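Local coordinates for uncharacterized protein (Clostridium sporogenes, PDB 4Q0Y) that is of unknown function but adopts a Hot Dog/thioesterase-like fold, an antiparallel sheet packed against helices, at residues B[9-15]-B[26-31]; B[16-22]-B[90-94]; B[42-46]-B[103-107]; B[68-72]-B[124-130]. All coordinates share one frame; numbering follows the deposited sequence. Where two conformers were deposited one is given.

Contact 1. Residues B[9-15]-B[26-31]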
loop_
_atom_site.group_PDB
_atom_site.type_symbol
_atom_site.label_atom_id
_atom_site.label_comp_id
_atom_site.label_asym_id
_atom_site.label_seq_id
_atom_site.Cartn_x
_atom_site.Cartn_y
_atom_site.Cartn_z
ATOM N N SER B 9 -13.617 -1.781 -2.979
ATOM C CA SER B 9 -14.561 -1.094 -3.875
ATOM C C SER B 9 -15.203 0.106 -3.180
ATOM O O SER B 9 -15.505 1.095 -3.830
ATOM C CB SER B 9 -15.612 -2.057 -4.396
ATOM O OG SER B 9 -16.253 -2.717 -3.315
ATOM N N SER B 10 -15.387 0.009 -1.864
ATOM C CA SER B 10 -15.948 1.109 -1.070
ATOM C C SER B 10 -15.767 0.840 0.421
ATOM O O SER B 10 -15.438 -0.290 0.808
ATOM C CB SER B 10 -17.448 1.282 -1.336
ATOM O OG SER B 10 -18.153 0.117 -0.988
ATOM N N ILE B 11 -16.002 1.878 1.222
ATOM C CA ILE B 11 -16.126 1.738 2.668
ATOM C C ILE B 11 -17.425 2.411 3.110
ATOM O O ILE B 11 -17.554 3.612 2.995
ATOM C CB ILE B 11 -14.941 2.374 3.457
ATOM C CG1 ILE B 11 -13.577 1.830 3.008
ATOM C CG2 ILE B 11 -15.145 2.170 4.956
ATOM C CD1 ILE B 11 -12.389 2.664 3.447
ATOM N N ASP B 12 -18.373 1.632 3.617
ATOM C CA ASP B 12 -19.594 2.188 4.210
ATOM C C ASP B 12 -19.252 2.709 5.603
ATOM O O ASP B 12 -18.540 2.033 6.352
ATOM C CB ASP B 12 -20.702 1.159 4.286
ATOM C CG ASP B 12 -21.166 0.733 2.924
ATOM O OD1 ASP B 12 -21.608 1.611 2.182
ATOM O OD2 ASP B 12 -21.109 -0.465 2.600
ATOM N N VAL B 13 -19.759 3.899 5.930
ATOM C CA VAL B 13 -19.421 4.588 7.169
ATOM C C VAL B 13 -20.702 4.821 7.975
ATOM O O VAL B 13 -21.696 5.346 7.455
ATOM C CB VAL B 13 -18.710 5.923 6.910
ATOM C CG1 VAL B 13 -18.319 6.606 8.230
ATOM C CG2 VAL B 13 -17.489 5.701 6.014
ATOM N N PHE B 14 -20.648 4.449 9.246
ATOM C CA PHE B 14 -21.779 4.492 10.182
ATOM C C PHE B 14 -21.385 5.211 11.464
ATOM O O PHE B 14 -20.197 5.235 11.821
ATOM C CB PHE B 14 -22.237 3.084 10.553
ATOM C CG PHE B 14 -22.634 2.230 9.373
ATOM C CD1 PHE B 14 -21.648 1.521 8.629
ATOM C CD2 PHE B 14 -23.969 2.098 9.007
ATOM C CE1 PHE B 14 -21.997 0.721 7.551
ATOM C CE2 PHE B 14 -24.310 1.293 7.912
ATOM C CZ PHE B 14 -23.328 0.612 7.191
ATOM N N LYS B 15 -22.379 5.754 12.166
ATOM C CA LYS B 15 -22.145 6.455 13.414
ATOM C C LYS B 15 -21.667 5.481 14.481
ATOM O O LYS B 15 -22.223 4.402 14.627
ATOM C CB LYS B 15 -23.404 7.171 13.883
ATOM C CG LYS B 15 -23.202 8.054 15.085
ATOM C CD LYS B 15 -24.441 8.907 15.286
ATOM C CE LYS B 15 -24.306 9.786 16.484
ATOM N NZ LYS B 15 -23.122 10.683 16.398
ATOM N N LYS B 26 -26.370 4.982 9.262
ATOM C CA LYS B 26 -25.426 5.227 8.158
ATOM C C LYS B 26 -25.156 6.711 7.979
ATOM O O LYS B 26 -26.100 7.519 7.974
ATOM C CB LYS B 26 -25.921 4.615 6.847
ATOM C CG LYS B 26 -24.830 4.564 5.764
ATOM C CD LYS B 26 -25.170 3.548 4.707
ATOM C CE LYS B 26 -24.099 3.498 3.642
ATOM N NZ LYS B 26 -24.389 2.359 2.739
ATOM N N ILE B 27 -23.881 7.053 7.823
ATOM C CA ILE B 27 -23.412 8.433 7.598
ATOM C C ILE B 27 -23.068 8.669 6.136
ATOM O O ILE B 27 -23.413 9.711 5.582
ATOM C CB ILE B 27 -22.203 8.760 8.513
ATOM C CG1 ILE B 27 -22.708 8.909 9.942
ATOM C CG2 ILE B 27 -21.455 10.041 8.086
ATOM C CD1 ILE B 27 -21.615 8.951 10.989
ATOM N N GLY B 28 -22.349 7.743 5.524
ATOM C CA GLY B 28 -21.948 7.924 4.139
ATOM C C GLY B 28 -21.131 6.770 3.620
ATOM O O GLY B 28 -21.069 5.703 4.252
ATOM N N VAL B 29 -20.490 6.996 2.479
ATOM C CA VAL B 29 -19.685 5.976 1.829
ATOM C C VAL B 29 -18.478 6.640 1.197
ATOM O O VAL B 29 -18.592 7.756 0.670
ATOM C CB VAL B 29 -20.495 5.154 0.828
ATOM C CG1 VAL B 29 -21.233 6.070 -0.134
ATOM C CG2 VAL B 29 -19.618 4.113 0.134
ATOM N N ILE B 30 -17.329 5.970 1.313
ATOM C CA ILE B 30 -16.063 6.395 0.714
ATOM C C ILE B 30 -15.866 5.569 -0.555
ATOM O O ILE B 30 -15.820 4.345 -0.499
ATOM C CB ILE B 30 -14.868 6.218 1.686
ATOM C CG1 ILE B 30 -15.078 7.073 2.953
ATOM C CG2 ILE B 30 -13.550 6.601 1.002
ATOM C CD1 ILE B 30 -14.132 6.762 4.078
ATOM N N TYR B 31 -15.753 6.255 -1.689
ATOM C CA TYR B 31 -15.520 5.642 -3.015
ATOM C C TYR B 31 -14.212 6.038 -3.669
ATOM O O TYR B 31 -13.813 5.433 -4.679
ATOM C CB TYR B 31 -16.631 6.092 -3.981
ATOM C CG TYR B 31 -17.989 5.558 -3.628
ATOM C CD1 TYR B 31 -18.196 4.187 -3.487
ATOM C CD2 TYR B 31 -19.074 6.413 -3.453
ATOM C CE1 TYR B 31 -19.446 3.669 -3.172
ATOM C CE2 TYR B 31 -20.328 5.908 -3.156
ATOM C CZ TYR B 31 -20.504 4.540 -3.008
ATOM O OH TYR B 31 -21.724 4.032 -2.660
#

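Contact 2. Residues B[16-22]-B[90-94]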
loop_
_atom_site.group_PDB
_atom_site.type_symbol
_atom_site.label_atom_id
_atom_site.label_comp_id
_atom_site.label_asym_id
_atom_site.label_seq_id
_atom_site.Cartn_x
_atom_site.Cartn_y
_atom_site.Cartn_z
ATOM N N PHE B 16 -20.623 5.859 15.212
ATOM C CA PHE B 16 -20.077 5.027 16.286
ATOM C C PHE B 16 -21.024 5.160 17.475
ATOM O O PHE B 16 -20.932 6.125 18.229
ATOM C CB PHE B 16 -18.641 5.487 16.611
ATOM C CG PHE B 16 -17.813 4.470 17.341
ATOM C CD1 PHE B 16 -18.233 3.936 18.568
ATOM C CD2 PHE B 16 -16.568 4.098 16.843
ATOM C CE1 PHE B 16 -17.443 3.014 19.246
ATOM C CE2 PHE B 16 -15.762 3.182 17.534
ATOM C CZ PHE B 16 -16.218 2.631 18.714
ATOM N N ASN B 17 -21.952 4.214 17.646
ATOM C CA ASN B 17 -22.964 4.291 18.731
ATOM C C ASN B 17 -22.926 3.106 19.707
ATOM O O ASN B 17 -23.847 2.929 20.502
ATOM C CB ASN B 17 -24.373 4.465 18.128
ATOM C CG ASN B 17 -24.804 3.285 17.282
ATOM O OD1 ASN B 17 -24.097 2.283 17.171
ATOM N ND2 ASN B 17 -25.919 3.439 16.595
ATOM N N SER B 18 -21.885 2.282 19.611
ATOM C CA SER B 18 -21.761 1.070 20.419
ATOM C C SER B 18 -20.350 0.523 20.313
ATOM O O SER B 18 -19.700 0.692 19.289
ATOM C CB SER B 18 -22.735 -0.004 19.919
ATOM O OG SER B 18 -22.636 -1.207 20.648
ATOM N N PHE B 19 -19.883 -0.118 21.388
ATOM C CA PHE B 19 -18.625 -0.893 21.371
ATOM C C PHE B 19 -18.875 -2.405 21.216
ATOM O O PHE B 19 -17.922 -3.179 21.277
ATOM C CB PHE B 19 -17.792 -0.596 22.638
ATOM C CG PHE B 19 -16.932 0.630 22.524
ATOM C CD1 PHE B 19 -15.651 0.537 21.991
ATOM C CD2 PHE B 19 -17.403 1.878 22.953
ATOM C CE1 PHE B 19 -14.847 1.670 21.881
ATOM C CE2 PHE B 19 -16.604 3.022 22.843
ATOM C CZ PHE B 19 -15.325 2.914 22.296
ATOM N N SER B 20 -20.135 -2.831 21.057
ATOM C CA SER B 20 -20.494 -4.253 21.020
ATOM C C SER B 20 -21.327 -4.703 19.815
ATOM O O SER B 20 -21.348 -5.895 19.498
ATOM C CB SER B 20 -21.202 -4.632 22.327
ATOM O OG SER B 20 -22.440 -3.956 22.460
ATOM N N LYS B 21 -22.050 -3.775 19.197
ATOM C CA LYS B 21 -22.967 -4.058 18.110
ATOM C C LYS B 21 -22.632 -3.133 16.948
ATOM O O LYS B 21 -22.510 -1.935 17.163
ATOM C CB LYS B 21 -24.386 -3.791 18.623
ATOM C CG LYS B 21 -24.879 -4.734 19.739
ATOM C CD LYS B 21 -24.789 -6.256 19.428
ATOM C CE LYS B 21 -25.312 -6.606 18.046
ATOM N NZ LYS B 21 -25.524 -8.075 17.869
ATOM N N PHE B 22 -22.455 -3.677 15.750
ATOM C CA PHE B 22 -22.141 -2.861 14.579
ATOM C C PHE B 22 -23.353 -1.970 14.207
ATOM O O PHE B 22 -24.460 -2.421 14.125
ATOM C CB PHE B 22 -21.742 -3.719 13.387
ATOM C CG PHE B 22 -21.148 -2.934 12.276
ATOM C CD1 PHE B 22 -19.795 -2.632 12.265
ATOM C CD2 PHE B 22 -21.936 -2.496 11.219
ATOM C CE1 PHE B 22 -19.230 -1.886 11.249
ATOM C CE2 PHE B 22 -21.380 -1.734 10.209
ATOM C CZ PHE B 22 -20.014 -1.451 10.195
ATOM N N LEU B 90 -16.290 -5.826 9.342
ATOM C CA LEU B 90 -17.066 -4.922 10.181
ATOM C C LEU B 90 -16.093 -4.454 11.267
ATOM O O LEU B 90 -15.626 -5.262 12.074
ATOM C CB LEU B 90 -18.266 -5.630 10.794
ATOM C CG LEU B 90 -19.265 -6.211 9.780
ATOM C CD1 LEU B 90 -20.373 -6.939 10.500
ATOM C CD2 LEU B 90 -19.822 -5.114 8.883
ATOM N N LEU B 91 -15.747 -3.169 11.222
ATOM C CA LEU B 91 -14.732 -2.596 12.098
ATOM C C LEU B 91 -15.281 -1.424 12.879
ATOM O O LEU B 91 -16.134 -0.690 12.400
ATOM C CB LEU B 91 -13.538 -2.127 11.286
ATOM C CG LEU B 91 -12.936 -3.092 10.261
ATOM C CD1 LEU B 91 -11.882 -2.361 9.449
ATOM C CD2 LEU B 91 -12.344 -4.295 10.966
ATOM N N TYR B 92 -14.734 -1.229 14.082
ATOM C CA TYR B 92 -14.858 0.049 14.817
ATOM C C TYR B 92 -13.522 0.743 14.645
ATOM O O TYR B 92 -12.473 0.120 14.844
ATOM C CB TYR B 92 -15.169 -0.150 16.314
ATOM C CG TYR B 92 -16.189 -1.246 16.643
ATOM C CD1 TYR B 92 -17.341 -1.457 15.847
ATOM C CD2 TYR B 92 -16.042 -2.020 17.788
ATOM C CE1 TYR B 92 -18.263 -2.449 16.154
ATOM C CE2 TYR B 92 -16.964 -3.018 18.107
ATOM C CZ TYR B 92 -18.067 -3.230 17.283
ATOM O OH TYR B 92 -18.988 -4.195 17.596
ATOM N N ILE B 93 -13.543 2.031 14.299
ATOM C CA ILE B 93 -12.293 2.771 14.107
ATOM C C ILE B 93 -12.308 4.043 14.938
ATOM O O ILE B 93 -13.323 4.734 14.972
ATOM C CB ILE B 93 -11.987 3.002 12.603
ATOM C CG1 ILE B 93 -10.548 3.453 12.415
ATOM C CG2 ILE B 93 -12.958 3.990 11.965
ATOM C CD1 ILE B 93 -9.999 3.143 11.040
ATOM N N LEU B 94 -11.196 4.276 15.655
ATOM C CA LEU B 94 -11.007 5.447 16.509
ATOM C C LEU B 94 -9.726 6.105 16.031
ATOM O O LEU B 94 -8.648 5.526 16.169
ATOM C CB LEU B 94 -10.889 5.001 17.955
ATOM C CG LEU B 94 -12.088 4.270 18.535
ATOM C CD1 LEU B 94 -11.712 3.664 19.888
ATOM C CD2 LEU B 94 -13.283 5.199 18.652
HETATM O O HOH W 1 -17.887 -6.186 19.186
#

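Contact 3. Residues B[42-46]-B[103-107]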
loop_
_atom_site.group_PDB
_atom_site.type_symbol
_atom_site.label_atom_id
_atom_site.label_comp_id
_atom_site.label_asym_id
_atom_site.label_seq_id
_atom_site.Cartn_x
_atom_site.Cartn_y
_atom_site.Cartn_z
ATOM N N ILE B 42 -2.989 -0.234 4.816
ATOM C CA ILE B 42 -3.075 -0.400 6.283
ATOM C C ILE B 42 -3.621 -1.782 6.653
ATOM O O ILE B 42 -2.993 -2.493 7.456
ATOM C CB ILE B 42 -3.932 0.708 6.937
ATOM C CG1 ILE B 42 -3.167 2.025 6.848
ATOM C CG2 ILE B 42 -4.299 0.338 8.389
ATOM C CD1 ILE B 42 -4.000 3.244 7.166
HETATM N N MSE B 43 -4.743 -2.173 6.040
HETATM C CA MSE B 43 -5.399 -3.453 6.350
HETATM C C MSE B 43 -4.506 -4.644 6.047
HETATM O O MSE B 43 -4.508 -5.622 6.806
HETATM C CB MSE B 43 -6.758 -3.611 5.674
HETATM C CG MSE B 43 -7.802 -2.601 6.170
HETATM SE SE MSE B 43 -8.190 -2.771 8.099
HETATM C CE MSE B 43 -8.889 -4.611 8.015
ATOM N N ASN B 44 -3.728 -4.577 4.964
ATOM C CA ASN B 44 -2.766 -5.648 4.633
ATOM C C ASN B 44 -1.463 -5.636 5.456
ATOM O O ASN B 44 -0.660 -6.562 5.326
ATOM C CB ASN B 44 -2.397 -5.626 3.148
ATOM C CG ASN B 44 -3.466 -6.235 2.265
ATOM O OD1 ASN B 44 -4.250 -7.084 2.703
ATOM N ND2 ASN B 44 -3.436 -5.887 1.006
ATOM N N SER B 45 -1.242 -4.593 6.251
ATOM C CA SER B 45 -0.019 -4.458 7.017
ATOM C C SER B 45 -0.230 -4.510 8.536
ATOM O O SER B 45 0.739 -4.295 9.286
ATOM C CB SER B 45 0.699 -3.190 6.562
ATOM O OG SER B 45 0.033 -2.058 7.001
ATOM N N LEU B 46 -1.415 -4.936 8.988
ATOM C CA LEU B 46 -1.722 -4.975 10.430
ATOM C C LEU B 46 -0.763 -5.834 11.243
ATOM O O LEU B 46 -0.410 -5.449 12.347
ATOM C CB LEU B 46 -3.153 -5.460 10.697
ATOM C CG LEU B 46 -4.281 -4.632 10.097
ATOM C CD1 LEU B 46 -5.609 -5.362 10.290
ATOM C CD2 LEU B 46 -4.307 -3.247 10.695
ATOM N N TYR B 103 -6.970 3.378 16.662
ATOM C CA TYR B 103 -7.347 1.994 16.962
ATOM C C TYR B 103 -8.306 1.445 15.916
ATOM O O TYR B 103 -9.212 2.141 15.479
ATOM C CB TYR B 103 -8.010 1.890 18.313
ATOM C CG TYR B 103 -7.108 2.339 19.442
ATOM C CD1 TYR B 103 -6.997 3.691 19.776
ATOM C CD2 TYR B 103 -6.341 1.435 20.137
ATOM C CE1 TYR B 103 -6.143 4.115 20.799
ATOM C CE2 TYR B 103 -5.492 1.840 21.174
ATOM C CZ TYR B 103 -5.403 3.177 21.496
ATOM O OH TYR B 103 -4.542 3.567 22.503
ATOM N N ILE B 104 -8.103 0.171 15.563
ATOM C CA ILE B 104 -9.033 -0.593 14.731
ATOM C C ILE B 104 -9.453 -1.828 15.541
ATOM O O ILE B 104 -8.586 -2.557 16.021
ATOM C CB ILE B 104 -8.388 -1.022 13.400
ATOM C CG1 ILE B 104 -8.103 0.235 12.554
ATOM C CG2 ILE B 104 -9.287 -2.023 12.652
ATOM C CD1 ILE B 104 -7.224 -0.005 11.346
ATOM N N ILE B 105 -10.763 -2.025 15.714
ATOM C CA ILE B 105 -11.310 -3.163 16.449
ATOM C C ILE B 105 -12.182 -3.958 15.480
ATOM O O ILE B 105 -12.995 -3.384 14.778
ATOM C CB ILE B 105 -12.166 -2.687 17.649
ATOM C CG1 ILE B 105 -11.339 -1.828 18.625
ATOM C CG2 ILE B 105 -12.818 -3.869 18.377
ATOM C CD1 ILE B 105 -12.195 -1.039 19.600
ATOM N N PHE B 106 -12.038 -5.273 15.480
ATOM C CA PHE B 106 -12.857 -6.126 14.601
ATOM C C PHE B 106 -14.142 -6.435 15.363
ATOM O O PHE B 106 -14.096 -7.076 16.404
ATOM C CB PHE B 106 -12.089 -7.383 14.204
ATOM C CG PHE B 106 -11.041 -7.138 13.152
ATOM C CD1 PHE B 106 -9.857 -6.497 13.467
ATOM C CD2 PHE B 106 -11.259 -7.502 11.834
ATOM C CE1 PHE B 106 -8.911 -6.227 12.499
ATOM C CE2 PHE B 106 -10.310 -7.240 10.851
ATOM C CZ PHE B 106 -9.125 -6.618 11.185
ATOM N N SER B 107 -15.273 -5.947 14.847
ATOM C CA SER B 107 -16.603 -6.080 15.459
ATOM C C SER B 107 -16.942 -7.544 15.708
ATOM O O SER B 107 -16.690 -8.400 14.845
ATOM C CB SER B 107 -17.697 -5.482 14.555
ATOM O OG SER B 107 -18.982 -5.636 15.154
#

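Contact 4. Residues B[68-72]-B[124-130]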
loop_
_atom_site.group_PDB
_atom_site.type_symbol
_atom_site.label_atom_id
_atom_site.label_comp_id
_atom_site.label_asym_id
_atom_site.label_seq_id
_atom_site.Cartn_x
_atom_site.Cartn_y
_atom_site.Cartn_z
ATOM N N TYR B 68 -11.858 11.344 14.789
ATOM C CA TYR B 68 -12.945 10.635 14.108
ATOM C C TYR B 68 -13.209 9.322 14.793
ATOM O O TYR B 68 -12.256 8.643 15.244
ATOM C CB TYR B 68 -12.624 10.329 12.667
ATOM C CG TYR B 68 -12.251 11.516 11.848
ATOM C CD1 TYR B 68 -13.211 12.492 11.535
ATOM C CD2 TYR B 68 -10.957 11.682 11.377
ATOM C CE1 TYR B 68 -12.870 13.604 10.782
ATOM C CE2 TYR B 68 -10.603 12.784 10.614
ATOM C CZ TYR B 68 -11.563 13.741 10.316
ATOM O OH TYR B 68 -11.250 14.829 9.573
ATOM N N SER B 69 -14.487 8.995 14.907
ATOM C CA SER B 69 -14.920 7.682 15.413
ATOM C C SER B 69 -16.062 7.216 14.524
ATOM O O SER B 69 -17.071 7.902 14.399
ATOM C CB SER B 69 -15.339 7.668 16.884
ATOM O OG SER B 69 -14.420 8.369 17.677
ATOM N N TYR B 70 -15.873 6.055 13.921
ATOM C CA TYR B 70 -16.871 5.466 13.025
ATOM C C TYR B 70 -16.912 3.959 13.146
ATOM O O TYR B 70 -15.960 3.320 13.612
ATOM C CB TYR B 70 -16.540 5.813 11.587
ATOM C CG TYR B 70 -16.632 7.270 11.218
ATOM C CD1 TYR B 70 -17.850 7.957 11.292
ATOM C CD2 TYR B 70 -15.512 7.957 10.707
ATOM C CE1 TYR B 70 -17.944 9.285 10.939
ATOM C CE2 TYR B 70 -15.600 9.300 10.325
ATOM C CZ TYR B 70 -16.806 9.965 10.464
ATOM O OH TYR B 70 -16.935 11.286 10.106
ATOM N N HIS B 71 -18.060 3.388 12.763
ATOM C CA HIS B 71 -18.149 1.976 12.434
ATOM C C HIS B 71 -18.072 1.949 10.933
ATOM O O HIS B 71 -18.762 2.715 10.280
ATOM C CB HIS B 71 -19.452 1.378 12.933
ATOM C CG HIS B 71 -19.477 1.173 14.414
ATOM N ND1 HIS B 71 -20.406 0.368 15.034
ATOM C CD2 HIS B 71 -18.692 1.661 15.400
ATOM C CE1 HIS B 71 -20.205 0.374 16.334
ATOM N NE2 HIS B 71 -19.161 1.134 16.585
ATOM N N ILE B 72 -17.212 1.077 10.401
ATOM C CA ILE B 72 -16.959 1.013 8.981
ATOM C C ILE B 72 -17.009 -0.408 8.449
ATOM O O ILE B 72 -16.655 -1.380 9.134
ATOM C CB ILE B 72 -15.608 1.681 8.587
ATOM C CG1 ILE B 72 -14.406 0.947 9.227
ATOM C CG2 ILE B 72 -15.614 3.144 8.989
ATOM C CD1 ILE B 72 -13.058 1.438 8.729
ATOM N N LYS B 124 -6.528 9.989 8.941
ATOM C CA LYS B 124 -7.117 11.339 8.872
ATOM C C LYS B 124 -7.401 11.798 7.439
ATOM O O LYS B 124 -8.438 12.403 7.193
ATOM C CB LYS B 124 -6.284 12.365 9.644
ATOM C CG LYS B 124 -6.381 12.132 11.152
ATOM C CD LYS B 124 -5.347 12.864 11.990
ATOM C CE LYS B 124 -5.448 14.368 11.875
ATOM N NZ LYS B 124 -4.479 15.015 12.813
ATOM N N GLU B 125 -6.517 11.450 6.496
ATOM C CA GLU B 125 -6.750 11.732 5.074
ATOM C C GLU B 125 -7.950 10.939 4.529
ATOM O O GLU B 125 -8.791 11.495 3.800
ATOM C CB GLU B 125 -5.510 11.460 4.209
ATOM C CG GLU B 125 -4.365 12.411 4.506
ATOM C CD GLU B 125 -3.016 11.977 3.958
ATOM O OE1 GLU B 125 -2.914 10.945 3.259
ATOM O OE2 GLU B 125 -2.038 12.677 4.291
ATOM N N ILE B 126 -8.006 9.659 4.873
ATOM C CA ILE B 126 -9.069 8.759 4.394
ATOM C C ILE B 126 -10.462 9.180 4.901
ATOM O O ILE B 126 -11.444 9.180 4.111
ATOM C CB ILE B 126 -8.820 7.294 4.805
ATOM C CG1 ILE B 126 -7.560 6.774 4.118
ATOM C CG2 ILE B 126 -10.021 6.394 4.487
ATOM C CD1 ILE B 126 -6.948 5.573 4.809
ATOM N N PHE B 127 -10.532 9.546 6.175
ATOM C CA PHE B 127 -11.801 9.863 6.831
ATOM C C PHE B 127 -12.126 11.367 6.908
ATOM O O PHE B 127 -13.095 11.747 7.571
ATOM C CB PHE B 127 -11.888 9.149 8.179
ATOM C CG PHE B 127 -11.983 7.660 8.028
ATOM C CD1 PHE B 127 -13.183 7.082 7.586
ATOM C CD2 PHE B 127 -10.861 6.848 8.186
ATOM C CE1 PHE B 127 -13.263 5.730 7.363
ATOM C CE2 PHE B 127 -10.929 5.491 7.958
ATOM C CZ PHE B 127 -12.141 4.924 7.552
ATOM N N LEU B 128 -11.383 12.205 6.184
ATOM C CA LEU B 128 -11.689 13.643 6.086
ATOM C C LEU B 128 -13.004 13.829 5.310
ATOM O O LEU B 128 -13.144 13.241 4.241
ATOM C CB LEU B 128 -10.568 14.384 5.330
ATOM C CG LEU B 128 -10.689 15.887 5.033
ATOM C CD1 LEU B 128 -10.757 16.679 6.325
ATOM C CD2 LEU B 128 -9.515 16.343 4.187
ATOM N N ASN B 129 -13.933 14.622 5.853
ATOM C CA ASN B 129 -15.177 14.999 5.152
ATOM C C ASN B 129 -15.972 13.820 4.557
ATOM O O ASN B 129 -16.303 13.813 3.352
ATOM C CB ASN B 129 -14.883 16.032 4.045
ATOM C CG ASN B 129 -14.316 17.331 4.578
ATOM O OD1 ASN B 129 -14.700 17.803 5.646
ATOM N ND2 ASN B 129 -13.410 17.928 3.815
ATOM N N VAL B 130 -16.257 12.817 5.379
ATOM C CA VAL B 130 -17.160 11.729 4.968
ATOM C C VAL B 130 -18.529 12.398 4.853
ATOM O O VAL B 130 -18.997 13.032 5.801
ATOM C CB VAL B 130 -17.284 10.599 5.993
ATOM C CG1 VAL B 130 -18.321 9.547 5.534
ATOM C CG2 VAL B 130 -15.931 9.940 6.235
HETATM O O HOH W 2 -13.702 16.029 8.229
HETATM O O HOH W 3 -8.682 14.857 8.819
HETATM O O HOH W 4 -15.508 12.727 8.274
#

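Contact 1. Residues B[9-15]-B[26-31]
Ile11 and Ile30 exchange both of their backbone hydrogen bonds across a beta hairpin at the border of the antiparallel sheet, where strand 26-30 lies beside strand 9-15 with strand directions 157° apart. Further along, the pairing is broken by a classic beta bulge: Ile27 and Gly28 both face Val13, whose O accepts from Ile27 N at 2.8 Å and from Gly28 N at 3.1 Å. Two donors thus hold one carbonyl, and the register moves by one before Phe14 pairs with Lys26.

The tight side carries Ile11, Val13 and Ile30, branched aliphatic residues suited to a strand with a buried face. Val13 CG2 lies beside the carbonyl oxygen of Gly28 and meets Ile30 CD1 at 4.0 Å, while helix 33-44 covers Ile11 through Leu36 and Phe39.

The other face is looser and more polar. Asp12 OD2 turns to Asn75, which also bonds Ser10 OG. Lys26 is exposed, and its long aliphatic chain passes the Phe14 ring, CB lying 3.8 Å from CE2. With CG anti to the backbone N (chi1 -167°) and the chain extended beyond it, the lysine spans from Phe14 to Asp12. Its NZ ends in a salt bridge, 2.9 Å from Asp12 OD1 and well above the carboxylate plane.

Contact 2. Residues B[16-22]-B[90-94]
The loop joining strands 4-15 and 26-30 lays three phenylalanines, Phe16, Phe19 and Phe22, against strand 91-94 and the residue before it. Phe22 gives Leu90 a CH-pi contact: CD2 stands 3.8 Å from the ring centroid, nearly on the ring normal, while Leu91 O lies at the ring's edge. Phe16 comes from the other end of the loop, its CE2 3.4 Å from Leu94 CD2 and 3.6 Å from Tyr92 CB. Its CG is anti to the backbone N (chi1 -161°), which carries the ring over to the strand. Within the loop, Ser18 forms an ST turn, its OG accepting from Ser20 N and Lys21 N, both at 3.0 Å; a small hydroxyl residue suits this role. Beside this turn, Phe19 O lies 3.3 Å from Tyr92 CE2. Tyrosine suits the middle of the strand, since its ring packs among the phenylalanines and stacks on His71 while its hydroxyl reaches polar partners: Tyr92 OH bonds Ser107 OG and, at 2.8 Å, a water.

Contact 3. Residues B[42-46]-B[103-107]
Where the last turn of helix 33-44 runs out into residues 45-46, its backbone stands well off strand 103-106: the nearest CA atoms, those of Leu46 and Ile104, are 9.5 Å apart. This is helix-on-sheet packing in the Hot Dog-like fold, and side chains alone bridge the gap. From the sheet come Ile104 and Phe106, alternate residues whose side chains both reach the helix. Ile104 CD1 is the meeting point for three residues, lying 4.2 Å from Ile42 CG2 and slightly farther from Met43 SE and Leu46 CD2. Aliphatic side chains suit this buried place, having no polar group to satisfy. Met43 is a selenomethionine; bends at chi2 (-61°) and chi3 (-62°) fold its flexible chain so that CE meets the end of the Phe106 ring. That ring, set edge-to-face with Phe89, points back at the helix. Leu46 CD1 approaches in the ring plane, at its edge, 3.8 Å from Phe106 CZ.

Contact 4. Residues B[68-72]-B[124-130]
Apolar packing centres on Phe127, the first residue after helix 117-126 to leave helical geometry; it leans on three alternate residues of strand 68-72. Its CZ touches Ile72 CD1 at 3.8 Å, and its CD1 meets Tyr70 CD2 at 4.0 Å, the two side chains running alongside in opposite senses. The ring reaches Tyr70 and Ile72 while CB rests by Tyr68 CD2, so a long apolar side chain fits here. With chi1 of Ile72 at 63°, its CG2 lies anti to the carbonyl carbon and faces Phe127 CE1, while CD1, at the end of the other branch, reaches CZ. Val130 CG2 packs beside Tyr70 CE2.

A carbonyl-to-ring contact comes next: Phe127 O sits over one face of Tyr68, offset toward the rim.

The polar links run through water, and here tyrosine is apt, its ring packing while its hydroxyl reaches solvent. Tyr68 OH holds two waters, one 2.8 Å from Asn129 N and another 3.0 Å from Lys124 O. A further water joins Tyr70 OH to both Phe127 O and Val130 N. The whole is helix-on-sheet packing within a Hot Dog/thioesterase-like fold, which this chain extends with the segment after its last helix.

Overall arrangement
All four contacts share one antiparallel sheet. Strands 4-15 and 68-80 are neighbours, so contact 1 adjoins contact 4, their centres about 9 Å apart: Phe14 N lies 2.8 Å from His71 O, and Ile30 CD1 is 3.6 Å from Phe127 CE1. Strand 83-95 continues the sheet, joining contact 2 to contact 4 on one side and to contact 3 on the other, where Leu91 CD2 is 3.5 Å from Phe106 CD2. Contacts 3 and 4 place helical segments against the sheet, whereas contact 2 packs a loop on it. A bound cadmium ion lies about 4 Å from the Lys124 side chain in contact 4. No active site has been established.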